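Local coordinates for flagellar assembly factor FliW (Geobacillus thermodenitrificans, PDB 5DMD), which probably binds the translational repressor CsrA and relieves its repression of targets such as flagellin mRNA, and probably also binds flagellin during flagellum assembly, at residues I19-Q24 and E31-V36; T43-L48 and V59-F64; L82-E87 and V114-K119; N108-I113 and Q124-N129. The protein carries 1 engineered substitution. All coordinates share one frame; numbering follows the deposited sequence. Where two conformers were deposited one is given.

Interaction 1: residues I19-Q24 and E31-V36; sequences IVRFEQ and EEKQFV
Val20 and Phe35 form an antiparallel hydrogen-bonded pair, with Val20 N giving to Phe35 O at 2.8 Å and Phe35 N giving to Val20 O. The ladder runs on through the non-hydrogen-bonded pair Arg21 and Gln34. Beyond it, Phe22 N gives to Lys33 O at 2.8 Å, from above the carbonyl plane. Strands 20-21 and 34-39 thus form a beta hairpin with a long loop.

The aromatic contact lies on the face of the sheet that carries Val20 and Phe35. Phe35 turns its edge to the face of the Phe22 ring, a T-shaped pair with centroids 5.2 Å apart and planes at 65°. The closest carbons are Phe22 CD1 and Phe35 CD1, at 3.7 Å.

The Lys33 chain bends at the last torsion (chi4 -61°), which brings NZ to Glu23 O at 2.9 Å. NZ also bonds Leu30 O, so two backbone carbonyls hold the ammonium. Lys33 CB lies over one face of the Arg21 guanidinium.

On the Arg21 side, Ile19 CG2 packs obliquely on Gln34 CB at 3.8 Å.

Strand 34-39 continues the sheet to strand 45-50, where Phe35 rests on Leu48 and Ser50. On the other side of strand 20-21, the Arg21 backbone bonds Arg120 and Gly122.

Interaction 2: residues T43-L48 and V59-F64; sequences TPFIIL and VLIEPF
Leu60 reaches across to Ile46 and Leu48, and its side chain can be followed outward. CB sits 3.2 Å from Ile46 O, beside the carbonyl that Leu60 N also uses. CG is anti to the carbonyl carbon (chi1 -85°) and still lies near that oxygen. Both methyls then face Leu48 CB, CD1 at 3.7 Å and CD2 at 3.8 Å. Leu60 also packs on Tyr93 and Ile95 of strand 90-97.

The backbone beneath is a pair of antiparallel strands. Ile46 N gives to Leu60 O at 3.0 Å, and Leu60 N gives to Ile46 O at 2.7 Å. Together they make a hydrogen-bonded pair of the beta hairpin formed by strands 45-50 and 57-61. The short segments 45-48 and 59-61 run 133° apart in direction, so the strands are twisted against each other here. Ile47 and Val59 follow as a non-hydrogen-bonded pair.

Phe45, Ile47, Val59 and Ile61 point to the other face of the sheet. Ile61 CG2 lies in the plane of the Phe45 ring, at its edge, 3.4 Å from Phe45 CD1. Pro44 CD sits over the centre of one ring face, and the Phe102 ring also meets Phe45. Ile47 CD1 touches Val59 CG2 at 3.9 Å. Where the strands part, one water accepts from Glu62 N; its link to Pro44 O is too short to be trusted.

Interaction 3: residues L82-E87 and V114-K119; sequences LQITGE and VINVHK
Asn116 has CG anti to the backbone N (chi1 -177°), which carries its amide toward Leu82 and Gln83. Lys119 bends at each torsion from chi2 to chi4 and so curls NZ back to the Gln83 side chain.

Asn116 ND2 donates to Leu82 O at 2.9 Å, in the carbonyl plane and with an N-H...O angle of 151°. The other end of the amide works within its own turn. OD1 accepts from Lys119 N at 3.2 Å, an Asx motif, with the donor above the carbonyl plane. One side chain thus fixes its own turn and ties it to the end of a helix.

Lys119 NZ donates to Gln83 OE1 at 2.8 Å, the two chains crossing at about a right angle. A water accepts from the same NZ; its link to Gln83 O is very short and less certain.

Deeper in, Leu82 CD1 meets Val114 CG1 at 3.7 Å. Ile84 CD1 approaches the same methyl at 4.1 Å.

Just after helix 76-81, Gln83 has positive phi and completes a Schellman motif, and the following loop leads to strand 90-97. Val114 packs on Val90 and Leu92 of that strand, beside strand 106-116. Leu82 also packs on Leu121 and Lys123 of strand 121-124.

Interaction 4: residues N108-I113 and Q124-N129; sequences NLQAPI and QVILTN
This is an antiparallel contact that extends the hairpin of strands 106-116 and 121-124 into the irregular chain after strand 121-124. Only Ile113 and Gln124 form a regular bridge, a non-hydrogen-bonded pair. Two backbone bonds continue the alignment beyond it: Val125 N to Pro112 O at 3.0 Å and Leu127 N to Gln110 O at 2.9 Å. Pro112 has no N-H to offer Val125 O, so the ladder lacks a bond there. Ala111 CA lies 3.0 Å from Val125 O in a CA-H...O contact.

Gln124 reaches back along the partner segment. Its chain is extended, with CG anti to the backbone N (chi1 180°), and NE2 donates to Ala111 O at 3.0 Å. That bond is almost straight at 178°, and the oxygen lies in the amide plane. Ile113 CD1 packs on Gln124 CB at 3.7 Å. Gln110 NE2 makes a weak bond to Leu127 O. The Pro112 ring meets Leu127 at about a right angle, CD to CD1 at 3.9 Å.

Strand 90-97 lies on the other flank of strand 106-116. Its Val94 touches Leu109 and Pro112, and its Ile95 touches Ile113 and Gln124. The hydroxyl of Tyr70 hydrogen-bonds Leu109 O.

All four contacts reach the same antiparallel sheet. Interactions 1 and 2 come in series along the chain and involve neighbouring strands, 34-39 and 45-50; their centres are about 18 Å apart. Interactions 3 and 4 both use strand 106-116, and their segments alternate in sequence; their centres are about 16 Å apart. Side chains connect the sites. Phe22 of interaction 1 reaches both Leu48 of interaction 2 and Ile113 of interaction 4, and Leu48 also touches Ile113. Val20 packs on Ile115, and Val114 on Val125. Interactions 2 and 3 do not touch. This is consistent with early and late strands of this single-chain protein packing on a common apolar interior.

Interaction 1: residues I19-Q24 and E31-V36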
loop_
_atom_site.group_PDB
_atom_site.type_symbol
_atom_site.label_atom_id
_atom_site.label_comp_id
_atom_site.label_asym_id
_atom_site.label_seq_id
_atom_site.Cartn_x
_atom_site.Cartn_y
_atom_site.Cartn_z
ATOM N N ILE A 19 -1.064 -12.611 -8.194
ATOM C CA ILE A 19 -2.065 -11.545 -8.206
ATOM C C ILE A 19 -2.752 -11.454 -6.853
ATOM O O ILE A 19 -3.205 -12.466 -6.300
ATOM C CB ILE A 19 -3.083 -11.764 -9.336
ATOM C CG1 ILE A 19 -2.354 -11.714 -10.682
ATOM C CG2 ILE A 19 -4.228 -10.744 -9.267
ATOM C CD1 ILE A 19 -3.243 -11.948 -11.880
ATOM N N VAL A 20 -2.830 -10.243 -6.313
ATOM C CA VAL A 20 -3.647 -9.949 -5.143
ATOM C C VAL A 20 -4.951 -9.345 -5.634
ATOM O O VAL A 20 -4.948 -8.329 -6.346
ATOM C CB VAL A 20 -2.938 -8.988 -4.180
ATOM C CG1 VAL A 20 -3.818 -8.727 -2.950
ATOM C CG2 VAL A 20 -1.592 -9.544 -3.758
ATOM N N ARG A 21 -6.068 -9.967 -5.259
ATOM C CA ARG A 21 -7.382 -9.478 -5.646
ATOM C C ARG A 21 -7.884 -8.477 -4.616
ATOM O O ARG A 21 -7.888 -8.757 -3.412
ATOM C CB ARG A 21 -8.391 -10.619 -5.779
ATOM C CG ARG A 21 -9.776 -10.118 -6.165
ATOM C CD ARG A 21 -10.788 -11.235 -6.377
ATOM N NE ARG A 21 -12.014 -10.727 -6.982
ATOM C CZ ARG A 21 -12.122 -10.307 -8.238
ATOM N NH1 ARG A 21 -11.112 -10.396 -9.088
ATOM N NH2 ARG A 21 -13.276 -9.792 -8.652
ATOM N N PHE A 22 -8.293 -7.306 -5.097
ATOM C CA PHE A 22 -8.956 -6.273 -4.306
ATOM C C PHE A 22 -10.420 -6.293 -4.745
ATOM O O PHE A 22 -10.784 -5.701 -5.762
ATOM C CB PHE A 22 -8.298 -4.923 -4.605
ATOM C CG PHE A 22 -6.985 -4.700 -3.891
ATOM C CD1 PHE A 22 -5.858 -5.422 -4.217
ATOM C CD2 PHE A 22 -6.897 -3.721 -2.913
ATOM C CE1 PHE A 22 -4.666 -5.189 -3.561
ATOM C CE2 PHE A 22 -5.705 -3.478 -2.255
ATOM C CZ PHE A 22 -4.588 -4.214 -2.579
ATOM N N GLU A 23 -11.267 -6.974 -3.974
ATOM C CA GLU A 23 -12.631 -7.222 -4.437
ATOM C C GLU A 23 -13.445 -5.938 -4.575
ATOM O O GLU A 23 -14.360 -5.871 -5.406
ATOM C CB GLU A 23 -13.319 -8.230 -3.520
ATOM C CG GLU A 23 -12.708 -9.624 -3.620
ATOM C CD GLU A 23 -13.274 -10.600 -2.607
ATOM O OE1 GLU A 23 -14.002 -10.161 -1.693
ATOM O OE2 GLU A 23 -12.975 -11.808 -2.719
ATOM N N GLN A 24 -13.119 -4.902 -3.810
ATOM C CA GLN A 24 -13.781 -3.612 -3.940
ATOM C C GLN A 24 -12.967 -2.621 -4.749
ATOM O O GLN A 24 -13.269 -1.421 -4.718
ATOM C CB GLN A 24 -14.076 -3.010 -2.561
ATOM C CG GLN A 24 -15.080 -3.786 -1.737
ATOM C CD GLN A 24 -15.401 -3.104 -0.424
ATOM O OE1 GLN A 24 -14.527 -2.527 0.222
ATOM N NE2 GLN A 24 -16.667 -3.155 -0.029
ATOM N N GLU A 31 -12.877 -0.331 -10.273
ATOM C CA GLU A 31 -12.738 -1.324 -11.329
ATOM C C GLU A 31 -11.376 -1.993 -11.306
ATOM O O GLU A 31 -11.178 -2.991 -12.007
ATOM C CB GLU A 31 -12.921 -0.602 -12.665
ATOM C CG GLU A 31 -11.752 0.335 -13.016
ATOM C CD GLU A 31 -11.838 1.710 -12.337
ATOM O OE1 GLU A 31 -12.953 2.152 -11.991
ATOM O OE2 GLU A 31 -10.782 2.350 -12.159
ATOM N N GLU A 32 -10.440 -1.466 -10.518
ATOM C CA GLU A 32 -9.081 -1.995 -10.441
ATOM C C GLU A 32 -9.025 -3.030 -9.327
ATOM O O GLU A 32 -8.777 -2.715 -8.160
ATOM C CB GLU A 32 -8.092 -0.852 -10.247
ATOM C CG GLU A 32 -8.059 0.101 -11.424
ATOM C CD GLU A 32 -7.267 -0.467 -12.604
ATOM O OE1 GLU A 32 -6.525 -1.461 -12.417
ATOM O OE2 GLU A 32 -7.367 0.098 -13.712
ATOM N N LYS A 33 -9.255 -4.288 -9.701
ATOM C CA LYS A 33 -9.400 -5.373 -8.747
ATOM C C LYS A 33 -8.230 -6.346 -8.728
ATOM O O LYS A 33 -8.254 -7.298 -7.943
ATOM C CB LYS A 33 -10.712 -6.127 -8.988
ATOM C CG LYS A 33 -11.953 -5.237 -8.832
ATOM C CD LYS A 33 -13.223 -6.078 -8.774
ATOM C CE LYS A 33 -14.473 -5.218 -8.910
ATOM N NZ LYS A 33 -14.603 -4.203 -7.826
ATOM N N GLN A 34 -7.205 -6.141 -9.559
ATOM C CA GLN A 34 -6.079 -7.059 -9.656
ATOM C C GLN A 34 -4.785 -6.266 -9.614
ATOM O O GLN A 34 -4.558 -5.398 -10.469
ATOM C CB GLN A 34 -6.147 -7.868 -10.948
ATOM C CG GLN A 34 -7.238 -8.915 -10.952
ATOM C CD GLN A 34 -7.568 -9.385 -12.350
ATOM O OE1 GLN A 34 -7.485 -10.573 -12.649
ATOM N NE2 GLN A 34 -7.939 -8.452 -13.217
ATOM N N PHE A 35 -3.939 -6.572 -8.631
ATOM C CA PHE A 35 -2.651 -5.913 -8.471
ATOM C C PHE A 35 -1.564 -6.945 -8.220
ATOM O O PHE A 35 -1.807 -8.048 -7.724
ATOM C CB PHE A 35 -2.670 -4.951 -7.273
ATOM C CG PHE A 35 -3.455 -3.705 -7.512
ATOM C CD1 PHE A 35 -4.824 -3.666 -7.276
ATOM C CD2 PHE A 35 -2.820 -2.555 -7.957
ATOM C CE1 PHE A 35 -5.546 -2.489 -7.504
ATOM C CE2 PHE A 35 -3.532 -1.389 -8.195
ATOM C CZ PHE A 35 -4.896 -1.355 -7.963
ATOM N N VAL A 36 -0.347 -6.569 -8.561
ATOM C CA VAL A 36 0.831 -7.333 -8.176
ATOM C C VAL A 36 1.740 -6.403 -7.389
ATOM O O VAL A 36 1.735 -5.184 -7.596
ATOM C CB VAL A 36 1.559 -7.956 -9.396
ATOM C CG1 VAL A 36 1.957 -6.887 -10.406
ATOM C CG2 VAL A 36 2.766 -8.780 -8.973
#

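Interaction 2: residues T43-L48 and V59-F64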
loop_
_atom_site.group_PDB
_atom_site.type_symbol
_atom_site.label_atom_id
_atom_site.label_comp_id
_atom_site.label_asym_id
_atom_site.label_seq_id
_atom_site.Cartn_x
_atom_site.Cartn_y
_atom_site.Cartn_z
ATOM N N THR A 43 15.707 -1.300 -2.149
ATOM C CA THR A 43 15.016 -0.237 -1.432
ATOM C C THR A 43 13.970 -0.839 -0.503
ATOM O O THR A 43 13.596 -2.000 -0.659
ATOM C CB THR A 43 14.313 0.728 -2.406
ATOM O OG1 THR A 43 13.410 -0.006 -3.240
ATOM C CG2 THR A 43 15.334 1.446 -3.279
ATOM N N PRO A 44 13.501 -0.055 0.475
ATOM C CA PRO A 44 12.365 -0.508 1.289
ATOM C C PRO A 44 11.035 -0.270 0.591
ATOM O O PRO A 44 9.984 -0.255 1.241
ATOM C CB PRO A 44 12.476 0.348 2.562
ATOM C CG PRO A 44 13.801 1.058 2.470
ATOM C CD PRO A 44 14.104 1.171 1.019
ATOM N N PHE A 45 11.064 -0.092 -0.727
ATOM C CA PHE A 45 9.895 0.325 -1.486
ATOM C C PHE A 45 9.363 -0.818 -2.340
ATOM O O PHE A 45 10.128 -1.551 -2.977
ATOM C CB PHE A 45 10.230 1.519 -2.379
ATOM C CG PHE A 45 10.849 2.661 -1.639
ATOM C CD1 PHE A 45 10.331 3.077 -0.430
ATOM C CD2 PHE A 45 11.973 3.298 -2.136
ATOM C CE1 PHE A 45 10.907 4.120 0.263
ATOM C CE2 PHE A 45 12.554 4.338 -1.448
ATOM C CZ PHE A 45 12.023 4.745 -0.246
ATOM N N ILE A 46 8.042 -0.945 -2.353
ATOM C CA ILE A 46 7.317 -1.937 -3.135
ATOM C C ILE A 46 6.296 -1.177 -3.969
ATOM O O ILE A 46 5.668 -0.235 -3.473
ATOM C CB ILE A 46 6.589 -2.950 -2.219
ATOM C CG1 ILE A 46 7.538 -3.581 -1.194
ATOM C CG2 ILE A 46 5.869 -4.028 -3.036
ATOM C CD1 ILE A 46 7.663 -2.818 0.110
ATOM N N ILE A 47 6.128 -1.578 -5.231
ATOM C CA ILE A 47 5.143 -0.964 -6.121
ATOM C C ILE A 47 3.868 -1.794 -6.096
ATOM O O ILE A 47 3.891 -2.997 -6.399
ATOM C CB ILE A 47 5.666 -0.840 -7.559
ATOM C CG1 ILE A 47 6.994 -0.086 -7.577
ATOM C CG2 ILE A 47 4.627 -0.114 -8.415
ATOM C CD1 ILE A 47 6.906 1.293 -6.943
ATOM N N LEU A 48 2.751 -1.154 -5.756
ATOM C CA LEU A 48 1.433 -1.756 -5.940
ATOM C C LEU A 48 1.023 -1.482 -7.384
ATOM O O LEU A 48 0.593 -0.378 -7.716
ATOM C CB LEU A 48 0.447 -1.148 -4.942
ATOM C CG LEU A 48 -0.971 -1.717 -4.982
ATOM C CD1 LEU A 48 -0.973 -3.180 -4.539
ATOM C CD2 LEU A 48 -1.893 -0.865 -4.113
ATOM N N VAL A 59 3.662 3.768 -4.880
ATOM C CA VAL A 59 4.861 3.473 -4.099
ATOM C C VAL A 59 4.455 3.187 -2.662
ATOM O O VAL A 59 3.855 4.042 -2.005
ATOM C CB VAL A 59 5.861 4.636 -4.154
ATOM C CG1 VAL A 59 7.084 4.286 -3.330
ATOM C CG2 VAL A 59 6.238 4.943 -5.597
ATOM N N LEU A 60 4.812 2.001 -2.169
ATOM C CA LEU A 60 4.452 1.548 -0.834
ATOM C C LEU A 60 5.695 1.370 0.024
ATOM O O LEU A 60 6.782 1.060 -0.476
ATOM C CB LEU A 60 3.740 0.198 -0.899
ATOM C CG LEU A 60 2.229 0.147 -1.152
ATOM C CD1 LEU A 60 1.784 1.037 -2.289
ATOM C CD2 LEU A 60 1.852 -1.305 -1.429
ATOM N N ILE A 61 5.518 1.552 1.331
ATOM C CA ILE A 61 6.489 1.107 2.319
ATOM C C ILE A 61 5.758 0.253 3.334
ATOM O O ILE A 61 4.545 0.386 3.535
ATOM C CB ILE A 61 7.204 2.257 3.065
ATOM C CG1 ILE A 61 6.198 3.196 3.742
ATOM C CG2 ILE A 61 8.094 3.044 2.125
ATOM C CD1 ILE A 61 6.819 4.086 4.834
ATOM N N GLU A 62 6.499 -0.617 3.984
ATOM C CA GLU A 62 5.995 -1.194 5.210
ATOM C C GLU A 62 6.070 -0.115 6.289
ATOM O O GLU A 62 7.142 0.464 6.512
ATOM C CB GLU A 62 6.856 -2.391 5.583
ATOM C CG GLU A 62 6.444 -3.051 6.864
ATOM C CD GLU A 62 5.516 -4.204 6.597
ATOM O OE1 GLU A 62 4.380 -4.182 7.115
ATOM O OE2 GLU A 62 5.893 -5.105 5.826
ATOM N N PRO A 63 4.958 0.216 6.948
ATOM C CA PRO A 63 4.929 1.445 7.760
ATOM C C PRO A 63 5.899 1.455 8.922
ATOM O O PRO A 63 6.429 2.521 9.257
ATOM C CB PRO A 63 3.474 1.531 8.243
ATOM C CG PRO A 63 2.883 0.181 7.955
ATOM C CD PRO A 63 3.626 -0.383 6.805
ATOM N N PHE A 64 6.147 0.307 9.559
ATOM C CA PHE A 64 6.925 0.318 10.794
ATOM C C PHE A 64 8.377 0.699 10.555
ATOM O O PHE A 64 9.058 1.115 11.498
ATOM C CB PHE A 64 6.809 -1.044 11.470
ATOM C CG PHE A 64 5.389 -1.506 11.629
ATOM C CD1 PHE A 64 4.591 -1.003 12.642
ATOM C CD2 PHE A 64 4.842 -2.423 10.745
ATOM C CE1 PHE A 64 3.283 -1.425 12.786
ATOM C CE2 PHE A 64 3.532 -2.848 10.885
ATOM C CZ PHE A 64 2.750 -2.346 11.907
HETATM O O HOH W 1 9.223 -0.919 3.454
#

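Interaction 3: residues L82-E87 and V114-K119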
loop_
_atom_site.group_PDB
_atom_site.type_symbol
_atom_site.label_atom_id
_atom_site.label_comp_id
_atom_site.label_asym_id
_atom_site.label_seq_id
_atom_site.Cartn_x
_atom_site.Cartn_y
_atom_site.Cartn_z
ATOM N N LEU A 82 -11.449 -9.773 4.350
ATOM C CA LEU A 82 -10.114 -10.260 4.055
ATOM C C LEU A 82 -9.804 -11.588 4.728
ATOM O O LEU A 82 -8.666 -12.066 4.627
ATOM C CB LEU A 82 -9.091 -9.220 4.492
ATOM C CG LEU A 82 -9.150 -7.914 3.719
ATOM C CD1 LEU A 82 -8.087 -6.990 4.219
ATOM C CD2 LEU A 82 -8.979 -8.127 2.215
ATOM N N GLN A 83 -10.782 -12.179 5.419
ATOM C CA GLN A 83 -10.625 -13.483 6.081
ATOM C C GLN A 83 -9.446 -13.506 7.054
ATOM O O GLN A 83 -8.674 -14.464 7.100
ATOM C CB GLN A 83 -10.566 -14.633 5.072
ATOM C CG GLN A 83 -11.757 -14.641 4.122
ATOM C CD GLN A 83 -11.905 -15.944 3.364
ATOM O OE1 GLN A 83 -10.917 -16.599 3.035
ATOM N NE2 GLN A 83 -13.146 -16.324 3.079
ATOM N N ILE A 84 -9.318 -12.451 7.852
ATOM C CA ILE A 84 -8.195 -12.292 8.771
ATOM C C ILE A 84 -8.572 -12.904 10.114
ATOM O O ILE A 84 -9.582 -12.523 10.718
ATOM C CB ILE A 84 -7.815 -10.812 8.927
ATOM C CG1 ILE A 84 -7.228 -10.262 7.624
ATOM C CG2 ILE A 84 -6.821 -10.627 10.066
ATOM C CD1 ILE A 84 -7.250 -8.755 7.532
ATOM N N THR A 85 -7.757 -13.855 10.586
ATOM C CA THR A 85 -7.960 -14.482 11.890
ATOM C C THR A 85 -7.045 -13.917 12.965
ATOM O O THR A 85 -7.351 -14.044 14.156
ATOM C CB THR A 85 -7.698 -15.994 11.804
ATOM O OG1 THR A 85 -6.303 -16.228 11.572
ATOM C CG2 THR A 85 -8.488 -16.603 10.655
ATOM N N GLY A 86 -5.935 -13.307 12.572
ATOM C CA GLY A 86 -4.954 -12.788 13.506
ATOM C C GLY A 86 -3.909 -12.028 12.726
ATOM O O GLY A 86 -3.899 -12.034 11.491
ATOM N N GLU A 87 -3.018 -11.364 13.458
ATOM C CA GLU A 87 -2.058 -10.507 12.773
ATOM C C GLU A 87 -1.068 -11.296 11.919
ATOM O O GLU A 87 -0.492 -10.727 10.988
ATOM C CB GLU A 87 -1.367 -9.550 13.747
ATOM C CG GLU A 87 -2.224 -8.320 14.093
ATOM C CD GLU A 87 -2.715 -7.558 12.863
ATOM O OE1 GLU A 87 -1.868 -7.111 12.059
ATOM O OE2 GLU A 87 -3.949 -7.405 12.703
ATOM N N VAL A 114 -4.022 -3.213 3.226
ATOM C CA VAL A 114 -4.064 -4.368 4.115
ATOM C C VAL A 114 -4.243 -5.598 3.247
ATOM O O VAL A 114 -5.206 -5.676 2.478
ATOM C CB VAL A 114 -5.228 -4.254 5.112
ATOM C CG1 VAL A 114 -5.262 -5.468 6.028
ATOM C CG2 VAL A 114 -5.130 -2.945 5.895
ATOM N N ILE A 115 -3.336 -6.570 3.376
ATOM C CA ILE A 115 -3.358 -7.759 2.535
ATOM C C ILE A 115 -3.338 -9.006 3.405
ATOM O O ILE A 115 -2.477 -9.142 4.282
ATOM C CB ILE A 115 -2.175 -7.760 1.549
ATOM C CG1 ILE A 115 -2.331 -6.597 0.564
ATOM C CG2 ILE A 115 -2.070 -9.105 0.823
ATOM C CD1 ILE A 115 -1.147 -6.397 -0.361
ATOM N N ASN A 116 -4.282 -9.917 3.163
ATOM C CA ASN A 116 -4.158 -11.284 3.652
ATOM C C ASN A 116 -3.262 -12.006 2.659
ATOM O O ASN A 116 -3.683 -12.315 1.538
ATOM C CB ASN A 116 -5.518 -11.971 3.777
ATOM C CG ASN A 116 -5.407 -13.383 4.355
ATOM O OD1 ASN A 116 -4.424 -14.088 4.122
ATOM N ND2 ASN A 116 -6.424 -13.802 5.099
ATOM N N VAL A 117 -2.016 -12.253 3.065
ATOM C CA VAL A 117 -0.999 -12.707 2.117
ATOM C C VAL A 117 -1.367 -14.065 1.531
ATOM O O VAL A 117 -1.358 -14.250 0.310
ATOM C CB VAL A 117 0.389 -12.731 2.780
ATOM C CG1 VAL A 117 1.435 -13.158 1.774
ATOM C CG2 VAL A 117 0.730 -11.360 3.337
ATOM N N HIS A 118 -1.671 -15.047 2.387
ATOM C CA HIS A 118 -1.857 -16.403 1.872
ATOM C C HIS A 118 -3.177 -16.579 1.132
ATOM O O HIS A 118 -3.283 -17.486 0.297
ATOM C CB HIS A 118 -1.625 -17.474 2.950
ATOM C CG HIS A 118 -2.800 -17.717 3.850
ATOM N ND1 HIS A 118 -3.081 -16.922 4.943
ATOM C CD2 HIS A 118 -3.738 -18.697 3.848
ATOM C CE1 HIS A 118 -4.159 -17.382 5.554
ATOM N NE2 HIS A 118 -4.576 -18.458 4.911
ATOM N N LYS A 119 -4.160 -15.715 1.384
ATOM C CA LYS A 119 -5.422 -15.740 0.659
ATOM C C LYS A 119 -5.408 -14.826 -0.560
ATOM O O LYS A 119 -6.363 -14.851 -1.347
ATOM C CB LYS A 119 -6.568 -15.321 1.586
ATOM C CG LYS A 119 -6.870 -16.355 2.675
ATOM C CD LYS A 119 -7.114 -17.744 2.084
ATOM C CE LYS A 119 -8.253 -18.492 2.775
ATOM N NZ LYS A 119 -8.655 -17.869 4.068
HETATM O O HOH W 2 -7.599 -16.585 6.232
#

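Interaction 4: residues N108-I113 and Q124-N129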
loop_
_atom_site.group_PDB
_atom_site.type_symbol
_atom_site.label_atom_id
_atom_site.label_comp_id
_atom_site.label_asym_id
_atom_site.label_seq_id
_atom_site.Cartn_x
_atom_site.Cartn_y
_atom_site.Cartn_z
ATOM N N ASN A 108 0.581 8.402 3.759
ATOM C CA ASN A 108 -0.810 8.493 4.210
ATOM C C ASN A 108 -1.050 7.381 5.226
ATOM O O ASN A 108 -1.333 6.238 4.861
ATOM C CB ASN A 108 -1.786 8.419 3.034
ATOM C CG ASN A 108 -3.233 8.648 3.462
ATOM O OD1 ASN A 108 -3.593 8.435 4.620
ATOM N ND2 ASN A 108 -4.064 9.111 2.534
ATOM N N LEU A 109 -0.937 7.724 6.515
ATOM C CA LEU A 109 -1.177 6.762 7.583
ATOM C C LEU A 109 -2.661 6.535 7.857
ATOM O O LEU A 109 -3.011 5.556 8.534
ATOM C CB LEU A 109 -0.451 7.210 8.856
ATOM C CG LEU A 109 1.058 7.398 8.706
ATOM C CD1 LEU A 109 1.670 7.699 10.065
ATOM C CD2 LEU A 109 1.707 6.177 8.068
ATOM N N GLN A 110 -3.544 7.387 7.327
ATOM C CA GLN A 110 -4.976 7.191 7.515
ATOM C C GLN A 110 -5.532 6.051 6.674
ATOM O O GLN A 110 -6.576 5.494 7.032
ATOM C CB GLN A 110 -5.740 8.475 7.167
ATOM C CG GLN A 110 -7.200 8.463 7.605
ATOM C CD GLN A 110 -8.029 9.562 6.953
ATOM O OE1 GLN A 110 -7.493 10.512 6.386
ATOM N NE2 GLN A 110 -9.348 9.439 7.048
ATOM N N ALA A 111 -4.876 5.684 5.573
ATOM C CA ALA A 111 -5.460 4.775 4.585
ATOM C C ALA A 111 -4.480 3.681 4.188
ATOM O O ALA A 111 -4.045 3.608 3.033
ATOM C CB ALA A 111 -5.963 5.544 3.363
ATOM N N PRO A 112 -4.162 2.772 5.106
ATOM C CA PRO A 112 -3.227 1.691 4.780
ATOM C C PRO A 112 -3.797 0.673 3.799
ATOM O O PRO A 112 -5.015 0.462 3.698
ATOM C CB PRO A 112 -2.959 1.035 6.144
ATOM C CG PRO A 112 -4.214 1.264 6.899
ATOM C CD PRO A 112 -4.684 2.647 6.482
ATOM N N ILE A 113 -2.877 0.042 3.070
ATOM C CA ILE A 113 -3.158 -1.150 2.269
ATOM C C ILE A 113 -2.996 -2.370 3.171
ATOM O O ILE A 113 -1.937 -2.564 3.780
ATOM C CB ILE A 113 -2.197 -1.236 1.071
ATOM C CG1 ILE A 113 -2.354 -0.027 0.131
ATOM C CG2 ILE A 113 -2.387 -2.559 0.316
ATOM C CD1 ILE A 113 -3.657 -0.029 -0.651
ATOM N N GLN A 124 -7.814 -1.323 0.545
ATOM C CA GLN A 124 -7.347 -0.066 1.122
ATOM C C GLN A 124 -8.386 0.402 2.129
ATOM O O GLN A 124 -9.525 0.707 1.753
ATOM C CB GLN A 124 -7.088 1.020 0.075
ATOM C CG GLN A 124 -6.601 2.309 0.738
ATOM C CD GLN A 124 -6.004 3.315 -0.223
ATOM O OE1 GLN A 124 -6.438 3.430 -1.374
ATOM N NE2 GLN A 124 -5.006 4.051 0.245
ATOM N N VAL A 125 -7.997 0.456 3.401
ATOM C CA VAL A 125 -8.904 0.746 4.504
ATOM C C VAL A 125 -8.725 2.208 4.874
ATOM O O VAL A 125 -7.593 2.664 5.068
ATOM C CB VAL A 125 -8.577 -0.150 5.709
ATOM C CG1 VAL A 125 -9.455 0.206 6.908
ATOM C CG2 VAL A 125 -8.682 -1.628 5.339
ATOM N N ILE A 126 -9.826 2.945 4.979
ATOM C CA ILE A 126 -9.794 4.338 5.404
ATOM C C ILE A 126 -10.195 4.358 6.873
ATOM O O ILE A 126 -11.350 4.075 7.214
ATOM C CB ILE A 126 -10.721 5.219 4.556
ATOM C CG1 ILE A 126 -10.322 5.146 3.086
ATOM C CG2 ILE A 126 -10.619 6.668 4.999
ATOM C CD1 ILE A 126 -11.267 5.886 2.157
ATOM N N LEU A 127 -9.243 4.692 7.742
ATOM C CA LEU A 127 -9.468 4.680 9.184
ATOM C C LEU A 127 -10.187 5.961 9.591
ATOM O O LEU A 127 -9.701 7.061 9.316
ATOM C CB LEU A 127 -8.128 4.562 9.909
ATOM C CG LEU A 127 -7.238 3.396 9.471
ATOM C CD1 LEU A 127 -5.844 3.523 10.059
ATOM C CD2 LEU A 127 -7.860 2.068 9.872
ATOM N N THR A 128 -11.335 5.821 10.254
ATOM C CA THR A 128 -12.195 6.953 10.577
ATOM C C THR A 128 -12.128 7.373 12.040
ATOM O O THR A 128 -12.652 8.437 12.386
ATOM C CB THR A 128 -13.654 6.619 10.239
ATOM O OG1 THR A 128 -14.033 5.407 10.903
ATOM C CG2 THR A 128 -13.827 6.439 8.739
ATOM N N ASN A 129 -11.503 6.574 12.903
ATOM C CA ASN A 129 -11.581 6.761 14.346
ATOM C C ASN A 129 -10.269 7.246 14.953
ATOM O O ASN A 129 -10.090 7.157 16.172
ATOM C CB ASN A 129 -11.993 5.446 15.008
ATOM C CG ASN A 129 -11.179 4.263 14.502
ATOM O OD1 ASN A 129 -11.434 3.739 13.418
ATOM N ND2 ASN A 129 -10.183 3.850 15.281
#